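Side-chain contact in hypothetical protein PA2218 (Pseudomonas aeruginosa, PDB 2HDW), which is uncharacterised but has an alpha/beta hydrolase fold and is probably a hydrolase: residues A121-V126 with I354-I359. Residues are numbered along the deposited sequence; the frame is centred on the assembly and turned at random.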
ATOM      1  N   ALA A 121       0.577 -16.220  -3.977  1.00 13.47           N
ATOM      2  CA  ALA A 121       0.198 -16.960  -5.179  1.00 13.67           C
ATOM      3  C   ALA A 121       0.744 -18.386  -5.040  1.00 14.55           C
ATOM      4  O   ALA A 121       0.165 -19.336  -5.558  1.00 13.43           O
ATOM      5  CB  ALA A 121       0.777 -16.295  -6.410  1.00 12.75           C
ATOM      6  N   GLU A 122       1.868 -18.532  -4.345  1.00 15.13           N
ATOM      7  CA  GLU A 122       2.436 -19.859  -4.128  1.00 16.97           C
ATOM      8  C   GLU A 122       1.559 -20.577  -3.109  1.00 16.91           C
ATOM      9  O   GLU A 122       1.593 -21.805  -2.999  1.00 16.85           O
ATOM     10  CB  GLU A 122       3.862 -19.774  -3.578  1.00 20.27           C
ATOM     11  CG  GLU A 122       4.870 -19.091  -4.486  1.00 22.58           C
ATOM     12  CD  GLU A 122       6.287 -19.202  -3.949  1.00 26.48           C
ATOM     13  OE1 GLU A 122       6.489 -18.942  -2.745  1.00 25.66           O
ATOM     14  OE2 GLU A 122       7.199 -19.548  -4.731  1.00 27.11           O
ATOM     15  N   ARG A 123       0.777 -19.801  -2.360  1.00 16.68           N
ATOM     16  CA  ARG A 123      -0.108 -20.355  -1.341  1.00 16.63           C
ATOM     17  C   ARG A 123      -1.485 -20.707  -1.909  1.00 16.39           C
ATOM     18  O   ARG A 123      -2.409 -21.005  -1.156  1.00 17.13           O
ATOM     19  CB  ARG A 123      -0.273 -19.367  -0.178  1.00 17.82           C
ATOM     20  CG  ARG A 123       1.032 -18.908   0.458  1.00 19.77           C
ATOM     21  CD  ARG A 123       1.815 -20.071   1.037  1.00 21.19           C
ATOM     22  NE  ARG A 123       3.141 -19.671   1.507  1.00 23.06           N
ATOM     23  CZ  ARG A 123       3.489 -19.553   2.785  1.00 20.29           C
ATOM     24  NH1 ARG A 123       2.608 -19.804   3.747  1.00 20.45           N
ATOM     25  NH2 ARG A 123       4.726 -19.199   3.102  1.00 19.29           N
ATOM     26  N   GLY A 124      -1.627 -20.652  -3.231  1.00 16.26           N
ATOM     27  CA  GLY A 124      -2.897 -21.006  -3.852  1.00 14.81           C
ATOM     28  C   GLY A 124      -3.865 -19.895  -4.217  1.00 15.66           C
ATOM     29  O   GLY A 124      -4.990 -20.171  -4.636  1.00 16.06           O
ATOM     30  N   PHE A 125      -3.455 -18.638  -4.070  1.00 14.07           N
ATOM     31  CA  PHE A 125      -4.344 -17.525  -4.406  1.00 11.74           C
ATOM     32  C   PHE A 125      -3.928 -16.849  -5.713  1.00 11.07           C
ATOM     33  O   PHE A 125      -2.769 -16.902  -6.111  1.00  9.42           O
ATOM     34  CB  PHE A 125      -4.327 -16.474  -3.281  1.00 12.85           C
ATOM     35  CG  PHE A 125      -4.771 -17.001  -1.936  1.00 11.05           C
ATOM     36  CD1 PHE A 125      -6.107 -16.939  -1.554  1.00 10.95           C
ATOM     37  CD2 PHE A 125      -3.854 -17.581  -1.061  1.00 11.97           C
ATOM     38  CE1 PHE A 125      -6.527 -17.444  -0.317  1.00 11.58           C
ATOM     39  CE2 PHE A 125      -4.265 -18.093   0.182  1.00 10.96           C
ATOM     40  CZ  PHE A 125      -5.601 -18.022   0.551  1.00 11.54           C
ATOM     41  N   VAL A 126      -4.890 -16.236  -6.393  1.00 11.43           N
ATOM     42  CA  VAL A 126      -4.591 -15.480  -7.602  1.00 11.47           C
ATOM     43  C   VAL A 126      -4.297 -14.117  -6.982  1.00 10.92           C
ATOM     44  O   VAL A 126      -5.096 -13.632  -6.188  1.00 11.35           O
ATOM     45  CB  VAL A 126      -5.815 -15.357  -8.524  1.00 11.69           C
ATOM     46  CG1 VAL A 126      -5.564 -14.282  -9.567  1.00 11.72           C
ATOM     47  CG2 VAL A 126      -6.101 -16.692  -9.197  1.00 10.27           C
ATOM     48  N   ILE A 354       7.398 -12.159   8.550  1.00 13.17           N
ATOM     49  CA  ILE A 354       6.065 -12.001   7.958  1.00 12.05           C
ATOM     50  C   ILE A 354       5.309 -13.315   8.145  1.00 11.84           C
ATOM     51  O   ILE A 354       5.740 -14.358   7.652  1.00 11.51           O
ATOM     52  CB  ILE A 354       6.143 -11.691   6.445  1.00 11.47           C
ATOM     53  CG1 ILE A 354       6.976 -10.424   6.210  1.00  9.21           C
ATOM     54  CG2 ILE A 354       4.738 -11.501   5.886  1.00 11.35           C
ATOM     55  CD1 ILE A 354       7.220 -10.111   4.732  1.00 13.16           C
ATOM     56  N   PRO A 355       4.169 -13.284   8.861  1.00 11.06           N
ATOM     57  CA  PRO A 355       3.377 -14.500   9.098  1.00 11.73           C
ATOM     58  C   PRO A 355       2.513 -14.935   7.912  1.00 12.59           C
ATOM     59  O   PRO A 355       1.287 -14.845   7.962  1.00 11.73           O
ATOM     60  CB  PRO A 355       2.542 -14.130  10.323  1.00 10.40           C
ATOM     61  CG  PRO A 355       2.271 -12.680  10.101  1.00 11.48           C
ATOM     62  CD  PRO A 355       3.611 -12.139   9.608  1.00 12.01           C
ATOM     63  N   PHE A 356       3.153 -15.421   6.852  1.00 13.15           N
ATOM     64  CA  PHE A 356       2.416 -15.847   5.669  1.00 12.90           C
ATOM     65  C   PHE A 356       1.495 -17.031   5.933  1.00 14.69           C
ATOM     66  O   PHE A 356       0.421 -17.113   5.343  1.00 14.90           O
ATOM     67  CB  PHE A 356       3.377 -16.167   4.521  1.00 13.90           C
ATOM     68  CG  PHE A 356       3.911 -14.947   3.821  1.00 14.97           C
ATOM     69  CD1 PHE A 356       3.048 -14.073   3.166  1.00 15.36           C
ATOM     70  CD2 PHE A 356       5.277 -14.684   3.798  1.00 14.49           C
ATOM     71  CE1 PHE A 356       3.534 -12.955   2.498  1.00 16.84           C
ATOM     72  CE2 PHE A 356       5.781 -13.568   3.131  1.00 15.85           C
ATOM     73  CZ  PHE A 356       4.912 -12.701   2.480  1.00 15.99           C
ATOM     74  N   ASP A 357       1.904 -17.953   6.805  1.00 14.76           N
ATOM     75  CA  ASP A 357       1.048 -19.099   7.117  1.00 14.63           C
ATOM     76  C   ASP A 357      -0.289 -18.558   7.626  1.00 14.27           C
ATOM     77  O   ASP A 357      -1.354 -18.947   7.143  1.00 14.44           O
ATOM     78  CB  ASP A 357       1.669 -19.982   8.209  1.00 15.40           C
ATOM     79  CG  ASP A 357       2.831 -20.834   7.707  1.00 18.95           C
ATOM     80  OD1 ASP A 357       3.293 -20.633   6.566  1.00 18.38           O
ATOM     81  OD2 ASP A 357       3.291 -21.708   8.477  1.00 19.55           O
ATOM     82  N   ARG A 358      -0.216 -17.658   8.604  1.00 12.81           N
ATOM     83  CA  ARG A 358      -1.399 -17.045   9.202  1.00 13.45           C
ATOM     84  C   ARG A 358      -2.204 -16.223   8.215  1.00 11.78           C
ATOM     85  O   ARG A 358      -3.428 -16.203   8.275  1.00 11.89           O
ATOM     86  CB  ARG A 358      -0.998 -16.149  10.372  1.00 17.78           C
ATOM     87  CG  ARG A 358      -1.369 -16.691  11.739  1.00 22.64           C
ATOM     88  CD  ARG A 358      -2.673 -16.101  12.263  1.00 25.58           C
ATOM     89  NE  ARG A 358      -3.844 -16.493  11.489  1.00 26.36           N
ATOM     90  CZ  ARG A 358      -5.090 -16.115  11.774  1.00 25.53           C
ATOM     91  NH1 ARG A 358      -5.323 -15.334  12.820  1.00 24.24           N
ATOM     92  NH2 ARG A 358      -6.105 -16.514  11.009  1.00 21.91           N
ATOM     93  N   ILE A 359      -1.519 -15.517   7.325  1.00 12.70           N
ATOM     94  CA  ILE A 359      -2.215 -14.712   6.339  1.00 11.15           C
ATOM     95  C   ILE A 359      -2.961 -15.634   5.370  1.00 11.94           C
ATOM     96  O   ILE A 359      -4.131 -15.406   5.072  1.00 11.55           O
ATOM     97  CB  ILE A 359      -1.233 -13.795   5.577  1.00 12.00           C
ATOM     98  CG1 ILE A 359      -0.604 -12.793   6.558  1.00 10.00           C
ATOM     99  CG2 ILE A 359      -1.962 -13.061   4.466  1.00  6.63           C
ATOM    100  CD1 ILE A 359       0.442 -11.875   5.947  1.00 10.58           C
TER
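Arg123 reaches from the end of helix 112-122 to the first turn of helix 356-366, where it forms a salt bridge with Asp357; the two helices are neighbours in the alpha/beta hydrolase fold. Helix 112-122 closes in a Schellman motif with Gly124 at C-prime: Phe125 N returns to Met120 O and, inside it, Gly124 N to Ala121 O at 3.2 Å, and the positive phi of Gly124 (97°) suits a residue without a side chain. Just before that glycine, Arg123 has a CB directed at the second helix, and its side chain also touches Ala360 there. From CB the chain keeps CG beside the backbone N and bends at chi2 (-61°), after which CD and NE extend and carry the guanidinium across the gap. CZ lies 3.8 Å from Phe356 CB, which sits over one guanidinium face, and NH2 approaches the same carbon to 3.6 Å. The flat cation thus rests on aliphatic carbon, while the Phe356 ring leads away from Arg123, meets Tyr116, further back on helix 112-122, edge-to-face and receives Ile354 CG2 over its centre. A long, partly exposed side chain with a charged end suits this place between two helix ends; Asp357, early in its helix, supplies an acidic partner there. NH1 donates to Asp357 OD1 at 3.0 Å, on the anti side of the carboxylate, through an N-H...O angle of 149°.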